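Local coordinates for protein N-methyltransferase (Streptoalloteichus sp. ATCC 53650, PDB 5BSZ) that probably transfers a methyl group from S-adenosylmethionine to the amino group of a deoxysugar destined for the antibiotic kedarcidin, at residues D98-D103 with T124-R129; R136-P139 with V143-I146; E214-A219 with G239-V244; F69-G74 with L104-D109; D147-P152 with D183-E188. One frame throughout, in Å; residues are numbered along the deposited sequence. Where two conformers were deposited one is given.

Contact 1 (D98-D103 with T124-R129); sequences DMFDFD and TAELAR. With SAH (S-adenosyl-L-homocysteine), chain B.
In the adenine pocket of the S-adenosylmethionine-dependent methyltransferase fold, F100 makes most of the contact between the ligand-binding loop 98-103 and the first turns of helix 124-135. E126 CG lies over one face, 4.1 Å from the centroid of the F100 ring, a CH-pi contact, with the carboxylate stacked above the ring at 30° between the planes. M99 CG covers the opposite face, and the ring's CE2 comes 3.5 Å from N6 of S-adenosyl-L-homocysteine. A type I turn from D98 to D101 shapes the loop. Within it D98 OD1 serves twice: it accepts an almost straight hydrogen bond from the ligand's N6 at 2.9 Å, and the backbone N of F100 reaches it from above the carboxylate plane, an Asx turn. The backbone N of M99 donates to adenine N1 at 2.9 Å, so both polar positions of that adenine edge are read. Replacing F100 by an alanine would probably leave the E126 and M99 methylenes without the ring between them and open a gap beside the adenine N6. Farther along, the carboxylate of D101 lies near R129 without bonding to it and is salt-bridged to R136. E126 is held by the backbone N of A122 and by G1 of the second subunit; F102 turns to strand 50-54, and F100 also packs on A130 of helix 124-135.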
# COMPACT_ATOMS: atom_id res chain seq x y z
N ASP A 98 25.19 19.46 -3.14
CA ASP A 98 24.36 19.45 -4.32
C ASP A 98 25.23 19.60 -5.57
O ASP A 98 25.92 20.61 -5.78
CB ASP A 98 23.34 20.57 -4.23
CG ASP A 98 22.36 20.58 -5.38
OD1 ASP A 98 22.39 19.68 -6.28
OD2 ASP A 98 21.66 21.61 -5.43
N MET A 99 25.15 18.57 -6.40
CA MET A 99 25.96 18.51 -7.64
C MET A 99 25.67 19.69 -8.53
O MET A 99 26.49 20.03 -9.38
CB MET A 99 25.68 17.19 -8.43
CG MET A 99 24.24 16.98 -8.85
SD MET A 99 23.73 15.35 -9.56
CE MET A 99 24.95 15.49 -10.81
N PHE A 100 24.50 20.30 -8.38
CA PHE A 100 24.10 21.40 -9.23
C PHE A 100 24.76 22.72 -8.89
O PHE A 100 24.79 23.61 -9.73
CB PHE A 100 22.57 21.57 -9.26
CG PHE A 100 21.92 20.36 -9.81
CD1 PHE A 100 22.24 19.95 -11.09
CD2 PHE A 100 21.14 19.56 -9.02
CE1 PHE A 100 21.74 18.78 -11.57
CE2 PHE A 100 20.63 18.38 -9.51
CZ PHE A 100 20.93 18.01 -10.78
N ASP A 101 25.21 22.86 -7.65
CA ASP A 101 25.91 24.07 -7.25
C ASP A 101 26.66 23.77 -5.94
O ASP A 101 26.05 23.65 -4.86
CB ASP A 101 24.88 25.19 -7.09
CG ASP A 101 25.54 26.53 -6.74
OD1 ASP A 101 25.16 27.14 -5.74
OD2 ASP A 101 26.55 26.84 -7.39
N PHE A 102 27.93 23.42 -6.08
CA PHE A 102 28.78 23.08 -4.95
C PHE A 102 30.15 23.76 -5.22
O PHE A 102 30.47 24.14 -6.36
CB PHE A 102 28.92 21.55 -4.76
CG PHE A 102 29.68 20.86 -5.86
CD1 PHE A 102 29.05 20.42 -7.01
CD2 PHE A 102 31.06 20.65 -5.74
CE1 PHE A 102 29.77 19.83 -8.04
CE2 PHE A 102 31.77 20.06 -6.76
CZ PHE A 102 31.13 19.64 -7.92
N ASP A 103 30.95 23.88 -4.17
CA ASP A 103 32.29 24.49 -4.27
C ASP A 103 33.06 23.97 -3.07
O ASP A 103 32.68 24.17 -1.93
CB ASP A 103 32.16 26.01 -4.24
CG ASP A 103 31.88 26.57 -5.62
OD1 ASP A 103 32.78 26.46 -6.49
OD2 ASP A 103 30.75 27.08 -5.84
N THR A 124 18.15 21.63 -19.82
CA THR A 124 19.47 21.99 -20.35
C THR A 124 20.23 23.01 -19.53
O THR A 124 21.46 22.93 -19.37
CB THR A 124 19.30 22.49 -21.80
OG1 THR A 124 18.68 21.44 -22.55
CG2 THR A 124 20.64 22.75 -22.42
N ALA A 125 19.51 24.00 -19.02
CA ALA A 125 20.09 25.00 -18.16
C ALA A 125 20.67 24.36 -16.90
O ALA A 125 21.81 24.67 -16.52
CB ALA A 125 19.08 26.10 -17.82
N GLU A 126 19.91 23.47 -16.26
CA GLU A 126 20.40 22.77 -15.07
C GLU A 126 21.56 21.81 -15.36
O GLU A 126 22.54 21.72 -14.58
CB GLU A 126 19.24 22.00 -14.38
CG GLU A 126 19.59 21.66 -12.94
CD GLU A 126 18.40 21.16 -12.15
OE1 GLU A 126 17.52 20.51 -12.76
OE2 GLU A 126 18.39 21.39 -10.91
N LEU A 127 21.53 21.15 -16.51
CA LEU A 127 22.64 20.36 -16.96
C LEU A 127 23.92 21.21 -17.05
O LEU A 127 24.99 20.83 -16.51
CB LEU A 127 22.31 19.70 -18.31
CG LEU A 127 23.36 18.88 -19.02
CD1 LEU A 127 23.67 17.68 -18.15
CD2 LEU A 127 22.96 18.51 -20.44
N ALA A 128 23.77 22.36 -17.71
CA ALA A 128 24.87 23.32 -17.83
C ALA A 128 25.37 23.77 -16.47
O ALA A 128 26.60 23.86 -16.31
CB ALA A 128 24.53 24.52 -18.74
N ARG A 129 24.50 23.98 -15.49
CA ARG A 129 24.95 24.37 -14.16
C ARG A 129 25.79 23.33 -13.46
O ARG A 129 26.84 23.66 -12.87
CB ARG A 129 23.80 24.77 -13.23
CG ARG A 129 23.81 26.25 -12.90
CD ARG A 129 22.49 26.72 -12.32
NE ARG A 129 22.12 25.88 -11.20
CZ ARG A 129 22.33 26.19 -9.93
NH1 ARG A 129 22.93 27.32 -9.59
NH2 ARG A 129 21.94 25.33 -9.02
N SAH B . 27.58 7.47 -9.38
CA SAH B . 26.99 6.42 -8.47
CB SAH B . 25.59 6.77 -7.92
CG SAH B . 24.34 6.13 -8.46
SD SAH B . 22.79 6.56 -7.75
C SAH B . 27.14 5.13 -9.21
O SAH B . 27.48 5.05 -10.38
OXT SAH B . 27.08 4.11 -8.59
C5' SAH B . 22.61 8.31 -7.99
C4' SAH B . 23.17 9.06 -6.76
O4' SAH B . 23.09 10.48 -6.96
C3' SAH B . 22.36 8.81 -5.49
O3' SAH B . 23.25 8.30 -4.51
C2' SAH B . 21.82 10.15 -5.02
O2' SAH B . 21.86 10.30 -3.57
C1' SAH B . 22.73 11.11 -5.74
N9 SAH B . 22.14 12.43 -6.04
C8 SAH B . 20.87 12.71 -6.47
N7 SAH B . 20.70 14.04 -6.60
C5 SAH B . 21.87 14.62 -6.21
C6 SAH B . 22.34 16.00 -6.09
N6 SAH B . 21.47 16.96 -6.44
N1 SAH B . 23.62 16.18 -5.68
C2 SAH B . 24.42 15.17 -5.32
N3 SAH B . 24.07 13.88 -5.40
C4 SAH B . 22.83 13.56 -5.84

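Contact 2 (R136-P139 with V143-I146); sequences RHLP and VLVI
L138 reaches from the loop after helix 124-135 to the start of strand 143-146, where it touches V143 and L144. Its CB points at the strand, and CG, anti to the carbonyl carbon (chi1 -66°), carries both methyls up to the strand backbone. At the fork the branches part company. L138 CD1 meets the side chain of L144, 3.8 Å from L144 CB, and also approaches the carbonyl carbon of V143. L138 CD2 lies against the peptide backbone instead, 3.8 Å from V143 O and 3.9 Å from V143 N. The two leucine side chains cross at about a right angle, and the contact is buried and made by van der Waals packing. V143 turns its own side chain the other way, onto V41 and R44, while L144 continues onto V131, M134 and A135. The arrangement is the second half of a beta-alpha-beta crossover of the Rossmann-like fold, the leucine after helix 124-135 packing between the start of strand 143-146 and V111 of the adjacent parallel strand 110-113.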
# COMPACT_ATOMS: atom_id res chain seq x y z
N ARG A 136 34.67 24.00 -12.68
CA ARG A 136 35.46 24.86 -11.81
C ARG A 136 36.22 24.14 -10.72
O ARG A 136 36.90 24.78 -9.93
CB ARG A 136 34.64 25.98 -11.21
CG ARG A 136 33.55 25.57 -10.29
CD ARG A 136 32.57 26.73 -10.20
NE ARG A 136 31.52 26.41 -9.24
CZ ARG A 136 30.20 26.45 -9.45
NH1 ARG A 136 29.68 26.85 -10.62
NH2 ARG A 136 29.40 26.08 -8.47
N HIS A 137 36.08 22.82 -10.65
CA HIS A 137 36.97 22.06 -9.78
C HIS A 137 38.11 21.43 -10.53
O HIS A 137 38.71 20.46 -10.04
CB HIS A 137 36.20 20.99 -9.03
CG HIS A 137 35.28 21.57 -8.03
ND1 HIS A 137 34.05 22.12 -8.35
CD2 HIS A 137 35.46 21.79 -6.71
CE1 HIS A 137 33.49 22.60 -7.26
NE2 HIS A 137 34.33 22.42 -6.25
N LEU A 138 38.37 21.96 -11.73
CA LEU A 138 39.49 21.49 -12.54
C LEU A 138 40.51 22.59 -12.80
O LEU A 138 40.11 23.74 -13.01
CB LEU A 138 39.02 21.05 -13.93
CG LEU A 138 38.11 19.83 -13.98
CD1 LEU A 138 37.56 19.62 -15.38
CD2 LEU A 138 38.85 18.62 -13.53
N PRO A 139 41.80 22.24 -12.86
CA PRO A 139 42.76 23.23 -13.38
C PRO A 139 42.73 23.24 -14.91
O PRO A 139 42.05 22.43 -15.53
CB PRO A 139 44.08 22.66 -12.93
CG PRO A 139 43.88 21.20 -13.12
CD PRO A 139 42.48 20.97 -12.58
N VAL A 143 40.53 17.03 -16.64
CA VAL A 143 39.60 16.18 -17.42
C VAL A 143 38.26 15.95 -16.69
O VAL A 143 38.22 15.50 -15.52
CB VAL A 143 40.22 14.82 -17.71
CG1 VAL A 143 39.42 14.02 -18.73
CG2 VAL A 143 41.67 14.96 -18.21
N LEU A 144 37.20 16.24 -17.42
CA LEU A 144 35.84 16.11 -16.90
C LEU A 144 35.22 14.94 -17.67
O LEU A 144 35.23 14.92 -18.91
CB LEU A 144 35.08 17.39 -17.12
CG LEU A 144 33.86 17.64 -16.22
CD1 LEU A 144 33.37 19.04 -16.55
CD2 LEU A 144 32.75 16.64 -16.44
N VAL A 145 34.83 13.92 -16.93
CA VAL A 145 34.25 12.68 -17.52
C VAL A 145 32.80 12.49 -17.08
O VAL A 145 32.47 12.28 -15.90
CB VAL A 145 35.06 11.44 -17.13
CG1 VAL A 145 34.59 10.19 -17.82
CG2 VAL A 145 36.55 11.60 -17.38
N ILE A 146 31.91 12.51 -18.06
CA ILE A 146 30.46 12.26 -17.82
C ILE A 146 30.02 10.98 -18.51
O ILE A 146 30.25 10.80 -19.72
CB ILE A 146 29.65 13.42 -18.39
CG1 ILE A 146 30.03 14.72 -17.69
CG2 ILE A 146 28.15 13.13 -18.25
CD1 ILE A 146 29.45 15.95 -18.36

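Contact 3 (E214-A219 with G239-V244); sequences EDYLAA and GLFVGV
Aromatic contacts dominate where Y216 of helix 213-222 meets F241 of strand 240-245. The two rings are nearly parallel, 10° between their planes, but slid so far apart that they barely overlap, with centroids 4.9 Å apart. What covers the phenyl face is therefore the start of the tyrosine side chain: Y216 CB sits 3.7 Å from the centroid of the F241 ring and only 9° off its normal, a CH-pi contact over the middle of the ring. The tyrosine ring continues past the rim, its CD2 3.7 Å from F241 CE2.

Aliphatic packing comes from L217, one residue on. It approaches the edge of the same ring near its plane, with L217 CD2 3.7 Å from F241 CD1 and L217 CG close to F241 CE1. With CG anti to the carbonyl carbon (chi1 -64°), F241 projects its ring from the strand toward the helix, so that one face and one edge are both engaged.

Polar bonds lie at the margins: Y216 OH pairs with the backbone N of W149, and D215 with T124. The F241 ring is also stacked with H229, and the strand backbone bonds to I146 and L144. The whole is helix 213-222 packed on strand 240-245, the antiparallel strand inserted between 143-146 and 225-230 in the 3-2-1-4-5-7-6 sheet of class I methyltransferases.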
# COMPACT_ATOMS: atom_id res chain seq x y z
N GLU A 214 23.85 16.64 -28.27
CA GLU A 214 24.27 18.05 -28.45
C GLU A 214 24.25 18.79 -27.13
O GLU A 214 24.98 19.78 -26.96
CB GLU A 214 23.32 18.92 -29.30
CG GLU A 214 22.67 18.38 -30.55
CD GLU A 214 21.55 17.38 -30.31
OE1 GLU A 214 20.33 17.69 -30.30
OE2 GLU A 214 21.97 16.22 -30.28
N ASP A 215 23.28 18.43 -26.27
CA ASP A 215 23.08 19.18 -25.03
C ASP A 215 24.27 18.94 -24.08
O ASP A 215 24.68 19.82 -23.33
CB ASP A 215 21.81 18.72 -24.31
CG ASP A 215 20.55 19.32 -24.91
OD1 ASP A 215 20.73 20.00 -25.94
OD2 ASP A 215 19.45 19.17 -24.32
N TYR A 216 24.80 17.72 -24.12
CA TYR A 216 25.95 17.38 -23.23
C TYR A 216 27.22 18.09 -23.72
O TYR A 216 28.01 18.64 -22.98
CB TYR A 216 26.18 15.89 -23.30
CG TYR A 216 25.22 15.02 -22.42
CD1 TYR A 216 25.37 14.95 -21.04
CD2 TYR A 216 24.20 14.27 -22.99
CE1 TYR A 216 24.51 14.19 -20.24
CE2 TYR A 216 23.33 13.48 -22.19
CZ TYR A 216 23.52 13.43 -20.82
OH TYR A 216 22.71 12.66 -20.05
N LEU A 217 27.41 18.05 -25.03
CA LEU A 217 28.59 18.65 -25.66
C LEU A 217 28.54 20.15 -25.42
O LEU A 217 29.56 20.75 -25.06
CB LEU A 217 28.64 18.35 -27.16
CG LEU A 217 28.92 16.89 -27.48
CD1 LEU A 217 28.64 16.66 -28.98
CD2 LEU A 217 30.35 16.49 -27.19
N ALA A 218 27.35 20.73 -25.57
CA ALA A 218 27.12 22.15 -25.36
C ALA A 218 27.44 22.60 -23.95
O ALA A 218 28.03 23.68 -23.73
CB ALA A 218 25.69 22.55 -25.68
N ALA A 219 27.00 21.79 -23.00
CA ALA A 219 27.24 22.06 -21.61
C ALA A 219 28.73 22.10 -21.33
O ALA A 219 29.15 22.95 -20.52
CB ALA A 219 26.58 20.99 -20.70
N GLY A 239 28.37 5.77 -24.87
CA GLY A 239 29.67 6.36 -24.82
C GLY A 239 29.90 7.24 -23.61
O GLY A 239 29.19 7.12 -22.58
N LEU A 240 30.93 8.08 -23.70
CA LEU A 240 31.23 9.02 -22.65
C LEU A 240 31.37 10.38 -23.24
O LEU A 240 31.90 10.50 -24.35
CB LEU A 240 32.51 8.62 -21.91
CG LEU A 240 32.54 7.34 -21.11
CD1 LEU A 240 33.92 7.22 -20.49
CD2 LEU A 240 31.51 7.25 -19.99
N PHE A 241 30.96 11.41 -22.50
CA PHE A 241 31.30 12.78 -22.84
C PHE A 241 32.45 13.26 -21.97
O PHE A 241 32.41 13.12 -20.73
CB PHE A 241 30.11 13.70 -22.74
CG PHE A 241 29.03 13.37 -23.72
CD1 PHE A 241 29.14 13.77 -25.06
CD2 PHE A 241 27.96 12.59 -23.35
CE1 PHE A 241 28.15 13.43 -25.97
CE2 PHE A 241 26.98 12.22 -24.26
CZ PHE A 241 27.06 12.65 -25.56
N VAL A 242 33.48 13.76 -22.65
CA VAL A 242 34.71 14.20 -21.95
C VAL A 242 35.05 15.61 -22.34
O VAL A 242 34.84 16.01 -23.50
CB VAL A 242 35.90 13.28 -22.25
CG1 VAL A 242 37.17 13.75 -21.54
CG2 VAL A 242 35.59 11.85 -21.82
N GLY A 243 35.54 16.38 -21.37
CA GLY A 243 35.95 17.75 -21.60
C GLY A 243 37.31 17.97 -20.97
O GLY A 243 37.61 17.45 -19.87
N VAL A 244 38.15 18.73 -21.69
CA VAL A 244 39.44 19.12 -21.14
C VAL A 244 39.36 20.58 -20.89
O VAL A 244 39.03 21.35 -21.79
CB VAL A 244 40.59 18.81 -22.09
CG1 VAL A 244 41.90 19.41 -21.58
CG2 VAL A 244 40.68 17.30 -22.25

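Contact 4 (F69-G74 with L104-D109); sequences FPDAAG and LGRVFD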
# COMPACT_ATOMS: atom_id res chain seq x y z
N PHE A 69 44.37 7.23 -8.17
CA PHE A 69 44.15 8.65 -7.92
C PHE A 69 44.09 8.80 -6.41
O PHE A 69 43.01 8.97 -5.84
CB PHE A 69 42.87 9.15 -8.60
CG PHE A 69 42.88 8.96 -10.09
CD1 PHE A 69 43.56 9.85 -10.91
CD2 PHE A 69 42.22 7.89 -10.66
CE1 PHE A 69 43.57 9.66 -12.28
CE2 PHE A 69 42.22 7.68 -12.02
CZ PHE A 69 42.89 8.57 -12.85
N PRO A 70 45.25 8.67 -5.75
CA PRO A 70 45.25 8.56 -4.28
C PRO A 70 44.73 9.82 -3.57
O PRO A 70 44.35 9.73 -2.42
CB PRO A 70 46.73 8.26 -3.95
CG PRO A 70 47.52 8.80 -5.13
CD PRO A 70 46.61 8.47 -6.30
N ASP A 71 44.67 10.97 -4.22
CA ASP A 71 44.15 12.20 -3.56
C ASP A 71 42.72 12.39 -4.14
O ASP A 71 42.51 13.05 -5.16
CB ASP A 71 45.10 13.37 -3.86
CG ASP A 71 44.56 14.74 -3.49
OD1 ASP A 71 43.69 14.86 -2.60
OD2 ASP A 71 45.01 15.75 -4.12
N ALA A 72 41.74 11.78 -3.47
CA ALA A 72 40.38 11.65 -4.04
C ALA A 72 39.34 12.23 -3.10
O ALA A 72 39.58 12.39 -1.87
CB ALA A 72 40.08 10.18 -4.30
N ALA A 73 38.16 12.50 -3.66
CA ALA A 73 37.02 12.94 -2.86
C ALA A 73 35.72 12.56 -3.54
O ALA A 73 35.69 12.26 -4.75
CB ALA A 73 37.01 14.45 -2.61
N GLY A 74 34.66 12.60 -2.74
CA GLY A 74 33.30 12.41 -3.29
C GLY A 74 32.37 13.55 -2.95
O GLY A 74 32.62 14.30 -1.99
N LEU A 104 34.13 23.27 -3.36
CA LEU A 104 34.92 22.57 -2.38
C LEU A 104 36.20 23.40 -2.08
O LEU A 104 36.96 22.98 -1.26
CB LEU A 104 35.36 21.24 -2.99
CG LEU A 104 34.21 20.30 -3.38
CD1 LEU A 104 34.77 18.93 -3.71
CD2 LEU A 104 33.19 20.13 -2.26
N GLY A 105 36.48 24.49 -2.80
CA GLY A 105 37.65 25.33 -2.53
C GLY A 105 38.97 24.72 -2.97
O GLY A 105 39.99 25.07 -2.44
N ARG A 106 38.95 23.75 -3.90
CA ARG A 106 40.14 23.15 -4.51
C ARG A 106 39.78 22.62 -5.87
O ARG A 106 38.58 22.50 -6.24
CB ARG A 106 40.71 21.99 -3.67
CG ARG A 106 39.71 20.80 -3.59
CD ARG A 106 40.44 19.54 -3.13
NE ARG A 106 41.43 19.11 -4.09
CZ ARG A 106 42.21 18.06 -3.93
NH1 ARG A 106 42.20 17.41 -2.78
NH2 ARG A 106 43.09 17.78 -4.88
N VAL A 107 40.82 22.28 -6.62
CA VAL A 107 40.72 21.58 -7.87
C VAL A 107 41.32 20.19 -7.76
O VAL A 107 41.97 19.83 -6.78
CB VAL A 107 41.29 22.41 -9.03
CG1 VAL A 107 40.56 23.75 -9.09
CG2 VAL A 107 42.80 22.61 -8.88
N PHE A 108 41.07 19.42 -8.82
CA PHE A 108 41.44 18.03 -8.94
C PHE A 108 41.90 17.84 -10.38
O PHE A 108 41.43 18.56 -11.24
CB PHE A 108 40.24 17.12 -8.70
CG PHE A 108 39.64 17.23 -7.34
CD1 PHE A 108 38.73 18.21 -7.06
CD2 PHE A 108 39.93 16.32 -6.36
CE1 PHE A 108 38.13 18.32 -5.82
CE2 PHE A 108 39.39 16.45 -5.10
CZ PHE A 108 38.49 17.42 -4.81
N ASP A 109 42.78 16.87 -10.65
CA ASP A 109 43.18 16.57 -12.02
C ASP A 109 42.01 16.06 -12.90
O ASP A 109 41.98 16.29 -14.09
CB ASP A 109 44.26 15.48 -12.04
CG ASP A 109 45.57 15.97 -11.35
OD1 ASP A 109 45.83 17.16 -11.54
OD2 ASP A 109 46.23 15.24 -10.58
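D71 and R106 form an end-on salt bridge at the start of strand 71-76 in the Rossmann-like sheet, joining it to the loop before strand 110-113. R106 NH1 donates to D71 OD1 at 3.0 Å, on the syn side of the carboxylate, and R106 NH2 to D71 OD2 at 2.9 Å, from above its plane. Both oxygens lie near the guanidinium plane, although the two flat groups are turned 34° from each other. Beneath the pair, A73 CB rests 4.0 Å from F108 CE2. The next shell fixes the arginine. F108 CE2 lies 3.4 Å above the guanidinium plane, near its centre, and the chain bends at chi3 (-65°) to bring the group back over the phenyl ring. D71 and A73 are themselves set by backbone bonds to R49 and strand 50-54, and F108 packs on L52 of that strand. The guanidinium also grips its neighbour side-on, V107 O accepting from R106 NE at 2.8 Å and from R106 NH2 at 3.0 Å.

Contact 5 (D147-P152 with D183-E188); sequences DPWWSP and DVSRHE. With THM (thymidine), chain G.
The thymidine pocket is flanked here by two consecutive tryptophans of the loop after strand 143-146 and by the start of strand 184-195, with W149 touching S185 and H187. W149 NE1 donates to S185 OG at 2.8 Å; the bond is bent and the oxygen is tilted 22° from the indole plane. With CG anti to the backbone N (chi1 -178°), the indole extends toward the strand and its six-membered ring reaches H187, W149 CZ2 lying 3.3 Å from H187 CE1. These planes meet obliquely, at 72°. H187 NE2 is 2.8 Å from S185 OG in a further hydrogen bond, which holds the imidazole while its CE1 lies 3.4 Å from thymidine O3'. W150 carries the base: thymine lies over one face of the indole, W150 CZ2 3.3 Å from thymidine C5, and R238 makes a cation-pi contact with the ring. An alanine in place of W150 would probably leave the thymine without the indole face beneath it and R238 without its aromatic partner. A flat apolar face thus receives the base, while S185 OG ties W149 to H187 beside the sugar, consistent with a site for the nucleoside part of a nucleotide-linked sugar substrate.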
# COMPACT_ATOMS: atom_id res chain seq x y z
N ASP A 147 29.52 10.06 -17.68
CA ASP A 147 28.84 8.86 -18.13
C ASP A 147 27.36 9.24 -18.24
O ASP A 147 26.65 9.30 -17.23
CB ASP A 147 29.04 7.72 -17.12
CG ASP A 147 28.37 6.40 -17.55
OD1 ASP A 147 27.94 6.29 -18.73
OD2 ASP A 147 28.24 5.49 -16.68
N PRO A 148 26.92 9.62 -19.44
CA PRO A 148 25.61 10.20 -19.64
C PRO A 148 24.52 9.16 -19.43
O PRO A 148 24.79 7.96 -19.44
CB PRO A 148 25.65 10.66 -21.11
CG PRO A 148 26.47 9.60 -21.75
CD PRO A 148 27.55 9.29 -20.73
N TRP A 149 23.31 9.63 -19.16
CA TRP A 149 22.13 8.75 -19.26
C TRP A 149 21.78 8.67 -20.75
O TRP A 149 22.46 9.33 -21.60
CB TRP A 149 20.99 9.35 -18.42
CG TRP A 149 19.72 8.52 -18.40
CD1 TRP A 149 18.49 8.94 -18.79
CD2 TRP A 149 19.56 7.14 -18.03
NE1 TRP A 149 17.58 7.94 -18.68
CE2 TRP A 149 18.22 6.81 -18.22
CE3 TRP A 149 20.42 6.16 -17.54
CZ2 TRP A 149 17.71 5.54 -17.95
CZ3 TRP A 149 19.90 4.90 -17.25
CH2 TRP A 149 18.56 4.59 -17.49
N TRP A 150 20.79 7.83 -21.07
CA TRP A 150 20.26 7.67 -22.42
C TRP A 150 19.70 8.95 -23.01
O TRP A 150 19.35 9.89 -22.29
CB TRP A 150 19.29 6.48 -22.54
CG TRP A 150 19.90 5.20 -22.03
CD1 TRP A 150 19.68 4.61 -20.79
CD2 TRP A 150 20.87 4.39 -22.68
NE1 TRP A 150 20.46 3.46 -20.65
CE2 TRP A 150 21.18 3.30 -21.81
CE3 TRP A 150 21.51 4.45 -23.94
CZ2 TRP A 150 22.13 2.32 -22.16
CZ3 TRP A 150 22.41 3.45 -24.29
CH2 TRP A 150 22.71 2.40 -23.41
N SER A 151 19.69 9.00 -24.36
CA SER A 151 19.16 10.12 -25.13
C SER A 151 17.77 9.75 -25.63
O SER A 151 17.42 8.58 -25.65
CB SER A 151 20.10 10.33 -26.34
OG SER A 151 21.31 10.97 -25.89
N PRO A 152 17.01 10.72 -26.15
CA PRO A 152 15.72 10.31 -26.71
C PRO A 152 15.84 9.20 -27.73
O PRO A 152 15.00 8.31 -27.70
CB PRO A 152 15.20 11.60 -27.35
CG PRO A 152 15.75 12.63 -26.46
CD PRO A 152 17.12 12.18 -26.10
N ASP A 183 10.43 14.03 -22.70
CA ASP A 183 11.88 13.79 -22.69
C ASP A 183 12.41 13.33 -21.32
O ASP A 183 13.55 13.62 -20.99
CB ASP A 183 12.68 14.98 -23.24
CG ASP A 183 12.63 16.19 -22.30
OD1 ASP A 183 11.67 16.25 -21.53
OD2 ASP A 183 13.51 17.09 -22.28
N VAL A 184 11.62 12.58 -20.56
CA VAL A 184 11.95 11.97 -19.27
C VAL A 184 11.79 10.47 -19.31
O VAL A 184 10.89 9.95 -19.97
CB VAL A 184 11.09 12.66 -18.16
CG1 VAL A 184 10.85 11.83 -16.90
CG2 VAL A 184 11.68 13.99 -17.86
N SER A 185 12.71 9.71 -18.73
CA SER A 185 12.45 8.29 -18.46
C SER A 185 12.05 8.18 -16.96
O SER A 185 12.63 8.83 -16.10
CB SER A 185 13.63 7.41 -18.80
OG SER A 185 14.84 7.77 -18.13
N ARG A 186 10.97 7.47 -16.71
CA ARG A 186 10.44 7.26 -15.39
C ARG A 186 10.66 5.83 -14.97
O ARG A 186 10.26 4.87 -15.65
CB ARG A 186 8.95 7.59 -15.37
CG ARG A 186 8.30 7.37 -14.02
CD ARG A 186 7.04 8.24 -13.91
NE ARG A 186 7.36 9.67 -13.79
CZ ARG A 186 6.47 10.62 -13.69
NH1 ARG A 186 5.18 10.32 -13.70
NH2 ARG A 186 6.84 11.86 -13.48
N HIS A 187 11.33 5.70 -13.84
CA HIS A 187 11.82 4.41 -13.36
C HIS A 187 11.09 3.98 -12.09
O HIS A 187 11.09 4.69 -11.06
CB HIS A 187 13.35 4.51 -13.11
CG HIS A 187 14.09 4.81 -14.36
ND1 HIS A 187 14.68 3.83 -15.13
CD2 HIS A 187 14.26 5.98 -15.03
CE1 HIS A 187 15.18 4.39 -16.22
NE2 HIS A 187 14.93 5.69 -16.19
N GLU A 188 10.42 2.84 -12.14
CA GLU A 188 9.75 2.30 -10.94
C GLU A 188 10.49 1.08 -10.42
O GLU A 188 10.79 0.17 -11.22
CB GLU A 188 8.38 1.83 -11.29
CG GLU A 188 7.40 2.87 -11.67
CD GLU A 188 6.20 2.29 -12.38
OE1 GLU A 188 6.32 1.89 -13.56
OE2 GLU A 188 5.12 2.28 -11.75
O5' THM G . 19.52 -0.51 -17.09
C5' THM G . 18.19 -0.64 -17.62
C4' THM G . 17.71 0.66 -18.27
O4' THM G . 18.59 0.78 -19.39
C3' THM G . 16.27 0.68 -18.85
O3' THM G . 15.48 1.75 -18.30
C2' THM G . 16.38 0.83 -20.38
C1' THM G . 17.86 1.22 -20.53
N1 THM G . 18.63 0.86 -21.74
C2 THM G . 18.37 1.78 -22.77
O2 THM G . 17.51 2.64 -22.52
N3 THM G . 18.96 1.73 -23.96
C4 THM G . 19.89 0.81 -24.22
O4 THM G . 20.47 0.79 -25.35
C5 THM G . 20.20 -0.15 -23.14
C5M THM G . 21.25 -1.16 -23.51
C6 THM G . 19.57 -0.08 -21.90

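Overall arrangement
Along the chain the segments of contacts 1 and 4 alternate; contacts 2, 5 and 3 follow in that order. Contacts 2, 3 and 4 all reach the seven-stranded mixed sheet: contacts 2 and 3, centres about 12 Å apart, share its neighbouring strands 143-146 and 240-245, while contacts 2 and 4, centres about 10 Å apart, are joined by backbone bonding of H137 to F108. Contact 1 touches contact 2 through the D103-R136 salt bridge. Contact 5 joins the loop after strand 143-146 to strand 184-195 of the separate four-stranded antiparallel sheet. Contacts 1 and 5, at the cofactor and thymidine sites, do not touch (centres about 18 Å apart); contact 3 bridges them through T124-D215 and Y216 OH to W149 N.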